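Kojibiose phosphorylase (Gut metagenome, PDB 6W0P) is a glycoside phosphorylase of glycosyl hydrolase family 65, built from an N-terminal beta domain, a helical central catalytic domain and a small C-terminal beta domain. Local coordinates at residues D688-T693 and F705-K710; K710-T715 and T729-P734; F92-I97 and I167-H172. All blocks are in the same frame, centred on the assembly; numbering follows the deposited sequence.

Interaction 1: residues D688-T693 and F705-K710; sequences DILNLT and FKITFK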
loop_
_atom_site.group_PDB
_atom_site.type_symbol
_atom_site.label_atom_id
_atom_site.label_comp_id
_atom_site.label_asym_id
_atom_site.label_seq_id
_atom_site.Cartn_x
_atom_site.Cartn_y
_atom_site.Cartn_z
ATOM N N ASP A 688 25.952 -38.111 -1.067
ATOM C CA ASP A 688 26.378 -38.361 0.336
ATOM C C ASP A 688 27.909 -38.492 0.422
ATOM O O ASP A 688 28.382 -39.146 1.365
ATOM C CB ASP A 688 25.673 -39.613 0.869
ATOM C CG ASP A 688 25.625 -39.649 2.378
ATOM O OD1 ASP A 688 25.409 -38.580 2.953
ATOM O OD2 ASP A 688 25.827 -40.732 2.958
ATOM N N ILE A 689 28.641 -37.891 -0.526
ATOM C CA ILE A 689 30.133 -37.815 -0.569
ATOM C C ILE A 689 30.507 -36.332 -0.536
ATOM O O ILE A 689 30.009 -35.577 -1.388
ATOM C CB ILE A 689 30.724 -38.463 -1.842
ATOM C CG1 ILE A 689 30.215 -39.883 -2.136
ATOM C CG2 ILE A 689 32.233 -38.386 -1.808
ATOM C CD1 ILE A 689 30.721 -40.954 -1.203
ATOM N N LEU A 690 31.399 -35.935 0.368
ATOM C CA LEU A 690 31.903 -34.546 0.425
ATOM C C LEU A 690 32.845 -34.304 -0.759
ATOM O O LEU A 690 33.810 -35.081 -0.918
ATOM C CB LEU A 690 32.604 -34.318 1.768
ATOM C CG LEU A 690 33.049 -32.886 2.039
ATOM C CD1 LEU A 690 32.633 -32.460 3.434
ATOM C CD2 LEU A 690 34.545 -32.745 1.872
ATOM N N ASN A 691 32.575 -33.232 -1.504
ATOM C CA ASN A 691 33.388 -32.721 -2.627
ATOM C C ASN A 691 34.023 -31.383 -2.233
ATOM O O ASN A 691 33.357 -30.560 -1.568
ATOM C CB ASN A 691 32.558 -32.518 -3.900
ATOM C CG ASN A 691 32.134 -33.797 -4.599
ATOM O OD1 ASN A 691 32.492 -33.997 -5.750
ATOM N ND2 ASN A 691 31.375 -34.652 -3.927
ATOM N N LEU A 692 35.262 -31.169 -2.679
ATOM C CA LEU A 692 35.993 -29.875 -2.622
ATOM C C LEU A 692 36.588 -29.607 -4.003
ATOM O O LEU A 692 36.977 -30.591 -4.658
ATOM C CB LEU A 692 37.111 -29.962 -1.578
ATOM C CG LEU A 692 36.662 -30.201 -0.136
ATOM C CD1 LEU A 692 37.873 -30.422 0.768
ATOM C CD2 LEU A 692 35.840 -29.034 0.363
ATOM N N THR A 693 36.589 -28.337 -4.432
ATOM C CA THR A 693 37.280 -27.824 -5.643
ATOM C C THR A 693 37.929 -26.498 -5.290
ATOM O O THR A 693 37.450 -25.444 -5.692
ATOM C CB THR A 693 36.322 -27.616 -6.823
ATOM O OG1 THR A 693 35.583 -28.818 -6.976
ATOM C CG2 THR A 693 37.040 -27.292 -8.117
ATOM N N PHE A 705 39.940 -23.368 6.447
ATOM C CA PHE A 705 38.610 -23.475 7.088
ATOM C C PHE A 705 38.475 -24.850 7.735
ATOM O O PHE A 705 39.252 -25.757 7.380
ATOM C CB PHE A 705 37.480 -23.182 6.104
ATOM C CG PHE A 705 37.337 -24.123 4.938
ATOM C CD1 PHE A 705 36.550 -25.260 5.030
ATOM C CD2 PHE A 705 37.896 -23.807 3.711
ATOM C CE1 PHE A 705 36.401 -26.106 3.941
ATOM C CE2 PHE A 705 37.747 -24.656 2.625
ATOM C CZ PHE A 705 36.997 -25.799 2.742
ATOM N N LYS A 706 37.562 -24.949 8.707
ATOM C CA LYS A 706 37.230 -26.175 9.468
ATOM C C LYS A 706 35.717 -26.388 9.409
ATOM O O LYS A 706 34.960 -25.397 9.611
ATOM C CB LYS A 706 37.721 -26.061 10.905
ATOM C CG LYS A 706 39.235 -25.994 11.065
ATOM C CD LYS A 706 39.643 -25.863 12.512
ATOM C CE LYS A 706 41.125 -25.681 12.724
ATOM N NZ LYS A 706 41.815 -26.990 12.782
ATOM N N ILE A 707 35.315 -27.625 9.129
ATOM C CA ILE A 707 33.909 -28.098 9.023
ATOM C C ILE A 707 33.853 -29.543 9.516
ATOM O O ILE A 707 34.877 -30.258 9.474
ATOM C CB ILE A 707 33.346 -27.999 7.590
ATOM C CG1 ILE A 707 34.140 -28.841 6.593
ATOM C CG2 ILE A 707 33.233 -26.555 7.149
ATOM C CD1 ILE A 707 33.638 -28.743 5.172
ATOM N N THR A 708 32.678 -29.952 9.955
ATOM C CA THR A 708 32.406 -31.308 10.481
ATOM C C THR A 708 31.345 -31.960 9.599
ATOM O O THR A 708 30.255 -31.370 9.415
ATOM C CB THR A 708 31.975 -31.259 11.950
ATOM O OG1 THR A 708 33.086 -30.682 12.640
ATOM C CG2 THR A 708 31.611 -32.618 12.518
ATOM N N PHE A 709 31.679 -33.131 9.082
ATOM C CA PHE A 709 30.772 -33.990 8.307
ATOM C C PHE A 709 30.986 -35.429 8.766
ATOM O O PHE A 709 32.173 -35.875 8.842
ATOM C CB PHE A 709 31.057 -33.773 6.823
ATOM C CG PHE A 709 30.157 -34.559 5.913
ATOM C CD1 PHE A 709 28.792 -34.362 5.945
ATOM C CD2 PHE A 709 30.675 -35.463 5.010
ATOM C CE1 PHE A 709 27.951 -35.065 5.092
ATOM C CE2 PHE A 709 29.830 -36.178 4.164
ATOM C CZ PHE A 709 28.470 -35.980 4.212
ATOM N N LYS A 710 29.882 -36.123 9.025
ATOM C CA LYS A 710 29.847 -37.531 9.492
ATOM C C LYS A 710 30.813 -37.707 10.666
ATOM O O LYS A 710 31.603 -38.670 10.659
ATOM C CB LYS A 710 30.208 -38.480 8.354
ATOM C CG LYS A 710 29.226 -38.505 7.191
ATOM C CD LYS A 710 29.403 -39.765 6.362
ATOM C CE LYS A 710 28.708 -39.732 5.022
ATOM N NZ LYS A 710 27.327 -40.241 5.132
#
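Leu-690 and Phe-709 make the tight part of this contact: CD1 of the leucine lies 3.9 Å from CD2 of the phenylalanine, and the two side chains run past each other in opposite directions. Leu-690 CD1 approaches the ring obliquely and also meets Ile-707 CD1 at 4.2 Å. Farther along, Leu-692 CD2 reaches the rim of the Phe-705 ring near its plane, 4.2 Å from CZ. All five of these side chains are buried, and Leu-683, Ile-685, Leu-714, Val-716 and Ile-735 close in around parts of the row.

The solvent end is polar. There Lys-710 NZ forms a salt bridge with Asp-688 OD2 at 2.7 Å, the nitrogen coming from above the carboxylate plane, 36° out of it. The lysine chain bends only at its last torsion (chi4 -89°), turning NZ toward the acid, while its CG sits 3.8 Å above the centre of the Phe-709 ring. This aliphatic stem thus covers one ring face as the ammonium reaches the exposed Asp-688.

Strands 689-692 and 705-709 approach no closer than 10.1 Å between axes, at 159°, and belong to different sheets. Side chains alone bridge that gap, the arrangement of a beta sandwich, here in the family 65 C-terminal domain.

Interaction 2: residues K710-T715 and T729-P734; sequences KNHLLT and TKNILP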
loop_
_atom_site.group_PDB
_atom_site.type_symbol
_atom_site.label_atom_id
_atom_site.label_comp_id
_atom_site.label_asym_id
_atom_site.label_seq_id
_atom_site.Cartn_x
_atom_site.Cartn_y
_atom_site.Cartn_z
ATOM N N LYS A 710 29.882 -36.123 9.025
ATOM C CA LYS A 710 29.847 -37.531 9.492
ATOM C C LYS A 710 30.813 -37.707 10.666
ATOM O O LYS A 710 31.603 -38.670 10.659
ATOM C CB LYS A 710 30.208 -38.480 8.354
ATOM C CG LYS A 710 29.226 -38.505 7.191
ATOM C CD LYS A 710 29.403 -39.765 6.362
ATOM C CE LYS A 710 28.708 -39.732 5.022
ATOM N NZ LYS A 710 27.327 -40.241 5.132
ATOM N N ASN A 711 30.736 -36.777 11.621
ATOM C CA ASN A 711 31.481 -36.734 12.907
ATOM C C ASN A 711 32.976 -36.609 12.634
ATOM O O ASN A 711 33.741 -36.941 13.555
ATOM C CB ASN A 711 31.190 -37.951 13.782
ATOM C CG ASN A 711 29.744 -38.022 14.223
ATOM O OD1 ASN A 711 29.160 -37.017 14.616
ATOM N ND2 ASN A 711 29.146 -39.194 14.155
ATOM N N HIS A 712 33.379 -36.165 11.432
ATOM C CA HIS A 712 34.799 -35.875 11.118
ATOM C C HIS A 712 35.016 -34.370 11.155
ATOM O O HIS A 712 34.483 -33.685 10.276
ATOM C CB HIS A 712 35.231 -36.417 9.757
ATOM C CG HIS A 712 35.054 -37.884 9.578
ATOM N ND1 HIS A 712 35.930 -38.789 10.111
ATOM C CD2 HIS A 712 34.124 -38.591 8.897
ATOM C CE1 HIS A 712 35.541 -40.008 9.781
ATOM N NE2 HIS A 712 34.434 -39.912 9.040
ATOM N N LEU A 713 35.799 -33.902 12.121
ATOM C CA LEU A 713 36.247 -32.500 12.159
ATOM C C LEU A 713 37.367 -32.324 11.142
ATOM O O LEU A 713 38.490 -32.777 11.423
ATOM C CB LEU A 713 36.708 -32.133 13.569
ATOM C CG LEU A 713 37.224 -30.697 13.722
ATOM C CD1 LEU A 713 36.258 -29.700 13.080
ATOM C CD2 LEU A 713 37.450 -30.357 15.196
ATOM N N LEU A 714 37.059 -31.700 10.009
ATOM C CA LEU A 714 37.990 -31.553 8.854
ATOM C C LEU A 714 38.658 -30.179 8.868
ATOM O O LEU A 714 37.930 -29.172 8.994
ATOM C CB LEU A 714 37.212 -31.709 7.551
ATOM C CG LEU A 714 36.462 -33.014 7.393
ATOM C CD1 LEU A 714 35.471 -32.901 6.257
ATOM C CD2 LEU A 714 37.430 -34.168 7.168
ATOM N N THR A 715 39.975 -30.162 8.667
ATOM C CA THR A 715 40.802 -28.960 8.405
ATOM C C THR A 715 41.295 -28.996 6.958
ATOM O O THR A 715 41.969 -29.965 6.572
ATOM C CB THR A 715 41.983 -28.854 9.374
ATOM O OG1 THR A 715 41.502 -28.859 10.719
ATOM C CG2 THR A 715 42.803 -27.608 9.147
ATOM N N THR A 729 40.044 -38.392 13.366
ATOM C CA THR A 729 39.233 -39.623 13.430
ATOM C C THR A 729 40.036 -40.736 12.757
ATOM O O THR A 729 40.895 -40.434 11.908
ATOM C CB THR A 729 37.844 -39.434 12.810
ATOM O OG1 THR A 729 38.010 -38.791 11.549
ATOM C CG2 THR A 729 36.908 -38.653 13.709
ATOM N N LYS A 730 39.747 -41.982 13.114
ATOM C CA LYS A 730 40.554 -43.161 12.714
ATOM C C LYS A 730 39.968 -43.804 11.465
ATOM O O LYS A 730 40.700 -44.560 10.831
ATOM C CB LYS A 730 40.602 -44.193 13.843
ATOM C CG LYS A 730 41.140 -43.662 15.167
ATOM C CD LYS A 730 42.547 -43.136 15.037
ATOM C CE LYS A 730 43.099 -42.596 16.339
ATOM N NZ LYS A 730 44.513 -42.192 16.160
ATOM N N ASN A 731 38.693 -43.562 11.174
ATOM C CA ASN A 731 37.953 -44.298 10.119
ATOM C C ASN A 731 38.082 -43.555 8.781
ATOM O O ASN A 731 38.382 -42.356 8.762
ATOM C CB ASN A 731 36.494 -44.537 10.516
ATOM C CG ASN A 731 35.756 -43.260 10.849
ATOM O OD1 ASN A 731 36.279 -42.410 11.571
ATOM N ND2 ASN A 731 34.545 -43.128 10.337
ATOM N N ILE A 732 37.866 -44.264 7.683
ATOM C CA ILE A 732 37.963 -43.706 6.307
ATOM C C ILE A 732 36.791 -42.750 6.071
ATOM O O ILE A 732 35.636 -43.171 6.239
ATOM C CB ILE A 732 38.001 -44.856 5.282
ATOM C CG1 ILE A 732 39.350 -45.593 5.332
ATOM C CG2 ILE A 732 37.652 -44.346 3.879
ATOM C CD1 ILE A 732 39.318 -46.970 4.693
ATOM N N LEU A 733 37.081 -41.510 5.673
ATOM C CA LEU A 733 36.073 -40.663 4.989
ATOM C C LEU A 733 36.442 -40.601 3.518
ATOM O O LEU A 733 37.504 -40.092 3.180
ATOM C CB LEU A 733 36.028 -39.247 5.577
ATOM C CG LEU A 733 35.016 -38.332 4.888
ATOM C CD1 LEU A 733 33.606 -38.889 5.032
ATOM C CD2 LEU A 733 35.095 -36.901 5.421
ATOM N N PRO A 734 35.583 -41.089 2.608
ATOM C CA PRO A 734 35.745 -40.800 1.194
ATOM C C PRO A 734 35.512 -39.319 0.935
ATOM O O PRO A 734 34.559 -38.762 1.427
ATOM C CB PRO A 734 34.672 -41.615 0.478
ATOM C CG PRO A 734 33.687 -41.998 1.553
ATOM C CD PRO A 734 34.441 -41.982 2.865
HETATM O O HOH W 1 33.085 -42.088 7.539
#
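The backbones of 710-715 and 729-734 come nearest at His-712 and Thr-729, whose CA atoms are 6.2 Å apart, too far for paired strands, and the contact is made by side chains. It lies at one end of the beta sandwich of the C-terminal domain: strand 712-718 belongs to one sheet, strand 733-737 to the other, and residues 729-732 form the loop that enters the second.

The imidazole of His-712 organises the contact. Its ND1 shares a hydrogen bond of 2.5 Å with Thr-729 OG1, which lies in the ring plane at the edge; the angle of 159° is fairly straight, but either atom could be the donor. Thr-729 holds OG1 between its backbone N and carbonyl carbon, and the same oxygen is also hydrogen-bonded to Lys-727 NZ. The methyl CG2 turns instead to Asn-711 O, 3.6 Å away. Beside this bond, Asn-731 brings its carboxamide to the ring edge, OD1 lying 3.1 Å from His-712 CE1, with amide and ring planes 25° apart.

Leu-733 covers one face of the imidazole. Its CB makes a CH-pi contact 4.0 Å from the centroid of the His-712 ring, 20° off the ring normal and displaced toward the rim. With CG anti to the backbone N, the leucine carries its methyls onward past His-712 CD2, and Leu-733 CD2 meets Leu-714 CD2 at 4.0 Å, the two side chains crossing at about a right angle. The imidazole is therefore gripped at its edge and backed by hydrocarbon, which should fix its rotation. At the other ring nitrogen, a water in the ring plane lies 3.0 Å from His-712 NE2 and donates a hydrogen bond to Ile-732 O.

Interaction 3: residues F92-I97 and I167-H172; sequences FKIRII and IKLELH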
loop_
_atom_site.group_PDB
_atom_site.type_symbol
_atom_site.label_atom_id
_atom_site.label_comp_id
_atom_site.label_asym_id
_atom_site.label_seq_id
_atom_site.Cartn_x
_atom_site.Cartn_y
_atom_site.Cartn_z
ATOM N N PHE A 92 23.369 -2.756 32.635
ATOM C CA PHE A 92 24.779 -2.279 32.636
ATOM C C PHE A 92 24.829 -0.802 33.027
ATOM O O PHE A 92 25.940 -0.270 33.235
ATOM C CB PHE A 92 25.424 -2.506 31.266
ATOM C CG PHE A 92 25.837 -3.929 30.953
ATOM C CD1 PHE A 92 26.390 -4.756 31.921
ATOM C CD2 PHE A 92 25.747 -4.415 29.658
ATOM C CE1 PHE A 92 26.802 -6.042 31.604
ATOM C CE2 PHE A 92 26.169 -5.695 29.343
ATOM C CZ PHE A 92 26.692 -6.508 30.317
ATOM N N LYS A 93 23.660 -0.170 33.157
ATOM C CA LYS A 93 23.538 1.281 33.433
ATOM C C LYS A 93 24.221 1.641 34.756
ATOM O O LYS A 93 23.957 0.996 35.787
ATOM C CB LYS A 93 22.082 1.733 33.488
ATOM C CG LYS A 93 21.932 3.240 33.643
ATOM C CD LYS A 93 20.532 3.712 33.395
ATOM C CE LYS A 93 20.330 5.138 33.868
ATOM N NZ LYS A 93 18.917 5.554 33.753
ATOM N N ILE A 94 25.086 2.645 34.713
ATOM C CA ILE A 94 25.687 3.247 35.938
ATOM C C ILE A 94 25.499 4.761 35.892
ATOM O O ILE A 94 25.145 5.308 34.817
ATOM C CB ILE A 94 27.178 2.874 36.087
ATOM C CG1 ILE A 94 28.044 3.580 35.041
ATOM C CG2 ILE A 94 27.355 1.365 36.041
ATOM C CD1 ILE A 94 29.517 3.240 35.122
ATOM N N ARG A 95 25.784 5.404 37.019
ATOM C CA ARG A 95 26.059 6.856 37.063
ATOM C C ARG A 95 27.315 7.064 37.897
ATOM O O ARG A 95 27.432 6.474 39.001
ATOM C CB ARG A 95 24.848 7.629 37.589
ATOM C CG ARG A 95 23.659 7.543 36.649
ATOM C CD ARG A 95 22.448 8.275 37.177
ATOM N NE ARG A 95 22.567 9.705 36.997
ATOM C CZ ARG A 95 22.161 10.631 37.873
ATOM N NH1 ARG A 95 21.644 10.287 39.045
ATOM N NH2 ARG A 95 22.315 11.913 37.586
ATOM N N ILE A 96 28.220 7.890 37.384
ATOM C CA ILE A 96 29.435 8.282 38.136
ATOM C C ILE A 96 29.432 9.803 38.318
ATOM O O ILE A 96 29.246 10.526 37.328
ATOM C CB ILE A 96 30.684 7.736 37.432
ATOM C CG1 ILE A 96 30.616 6.211 37.331
ATOM C CG2 ILE A 96 31.934 8.207 38.158
ATOM C CD1 ILE A 96 31.771 5.574 36.576
ATOM N N ILE A 97 29.589 10.246 39.574
ATOM C CA ILE A 97 29.635 11.682 39.992
ATOM C C ILE A 97 30.906 11.908 40.818
ATOM O O ILE A 97 31.152 11.143 41.755
ATOM C CB ILE A 97 28.357 12.083 40.754
ATOM C CG1 ILE A 97 27.096 11.689 39.981
ATOM C CG2 ILE A 97 28.363 13.569 41.105
ATOM C CD1 ILE A 97 26.581 10.312 40.327
ATOM N N ILE A 167 34.230 9.749 45.035
ATOM C CA ILE A 167 33.288 9.672 43.887
ATOM C C ILE A 167 32.043 8.946 44.360
ATOM O O ILE A 167 32.130 8.210 45.359
ATOM C CB ILE A 167 33.920 8.959 42.679
ATOM C CG1 ILE A 167 34.020 7.448 42.907
ATOM C CG2 ILE A 167 35.267 9.573 42.341
ATOM C CD1 ILE A 167 34.413 6.682 41.667
ATOM N N LYS A 168 30.956 9.127 43.623
ATOM C CA LYS A 168 29.718 8.353 43.807
ATOM C C LYS A 168 29.531 7.443 42.597
ATOM O O LYS A 168 29.695 7.923 41.476
ATOM C CB LYS A 168 28.526 9.289 43.974
ATOM C CG LYS A 168 27.335 8.616 44.631
ATOM C CD LYS A 168 25.989 9.139 44.183
ATOM C CE LYS A 168 24.874 8.280 44.741
ATOM N NZ LYS A 168 23.569 8.970 44.652
ATOM N N LEU A 169 29.209 6.175 42.832
ATOM C CA LEU A 169 28.866 5.199 41.775
ATOM C C LEU A 169 27.464 4.687 42.065
ATOM O O LEU A 169 27.218 4.318 43.239
ATOM C CB LEU A 169 29.896 4.071 41.791
ATOM C CG LEU A 169 29.574 2.849 40.937
ATOM C CD1 LEU A 169 29.606 3.167 39.449
ATOM C CD2 LEU A 169 30.546 1.745 41.253
ATOM N N GLU A 170 26.581 4.751 41.064
ATOM C CA GLU A 170 25.222 4.154 41.090
ATOM C C GLU A 170 25.189 2.998 40.075
ATOM O O GLU A 170 25.538 3.245 38.926
ATOM C CB GLU A 170 24.159 5.198 40.747
ATOM C CG GLU A 170 24.132 6.394 41.688
ATOM C CD GLU A 170 23.096 7.470 41.369
ATOM O OE1 GLU A 170 22.378 7.341 40.351
ATOM O OE2 GLU A 170 23.017 8.450 42.126
ATOM N N LEU A 171 24.801 1.796 40.503
ATOM C CA LEU A 171 24.445 0.670 39.611
ATOM C C LEU A 171 22.918 0.609 39.478
ATOM O O LEU A 171 22.222 0.523 40.520
ATOM C CB LEU A 171 25.003 -0.652 40.155
ATOM C CG LEU A 171 26.490 -0.692 40.500
ATOM C CD1 LEU A 171 26.904 -2.122 40.787
ATOM C CD2 LEU A 171 27.344 -0.104 39.390
ATOM N N HIS A 172 22.434 0.615 38.231
ATOM C CA HIS A 172 20.989 0.607 37.890
ATOM C C HIS A 172 20.602 -0.696 37.177
ATOM O O HIS A 172 21.389 -1.181 36.329
ATOM C CB HIS A 172 20.654 1.806 37.005
ATOM C CG HIS A 172 20.863 3.146 37.622
ATOM N ND1 HIS A 172 19.950 4.172 37.461
ATOM C CD2 HIS A 172 21.880 3.657 38.343
ATOM C CE1 HIS A 172 20.397 5.253 38.065
ATOM N NE2 HIS A 172 21.572 4.960 38.617
HETATM O O HOH W 2 20.005 8.185 39.850
#
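Arg-95 and Glu-170 lie side by side and point the same way, their guanidinium and carboxylate planes turned 67° apart. Arg-95 NH1 reaches Glu-170 OE1 in a weak salt bridge of 3.3 Å, which a water supplements by accepting from NH1 and donating to OE1; the arginine's stronger partner is Glu-102, at NE. Glu-170 has two further grips. Lys-168 NZ forms a salt bridge with Glu-170 OE2 at 2.6 Å, on the anti side, and His-172 NE2 donates to the anti lone pair of Glu-170 OE1 at 3.1 Å, the oxygen near the imidazole plane. Arg-95 and Lys-168 probably stabilise the carboxylate in its charged form. The imidazole stands almost perpendicular to the guanidinium, at 86°, with Arg-95 CD 3.7 Å from His-172 NE2. Lys-93, extended beyond CG, crosses the imidazole obliquely, its CE 3.7 Å from His-172 ND1.

Arg-95, Lys-168 and Glu-170 share one face of an antiparallel sheet in the N-terminal beta-sandwich domain. Strands 94-97 and 167-172 run at 171°, and the hydrogen-bonded pairs Arg-95/Glu-170 and Ile-97/Lys-168 set their register. On the opposite face, Ile-94, Ile-96, Leu-169 and Leu-171 pack together; from the second sheet Ile-157 touches Ile-94 and Leu-171, and Phe-159 touches Ile-96. Ile-96 and Leu-169 point the same way, CG1 of the isoleucine 3.8 Å from CD1 of the leucine, whereas Ile-94 and Leu-171 touch obliquely through Ile-94 CG2 and Leu-171 CD2 at 3.7 Å.

Interactions 1 and 2 bridge the same two sheets of the C-terminal domain. Their centres are about 9 Å apart, they share Lys-710, and strands 702-709 and 712-718 are neighbours, joined where Ile-707 O lies 2.7 Å from Leu-714 N in a probable hydrogen bond. Interaction 1 is mostly buried hydrocarbon with one ion pair at its edge; interaction 2, only partly buried, depends on an imidazole held by polar loop groups and water. Interaction 3, also buried, sits in the N-terminal domain, its centre about 51 and 53 Å from those of interactions 1 and 2. It joins neighbours within one sheet, so backbone hydrogen bonds carry it, with one face apolar and the other largely charged.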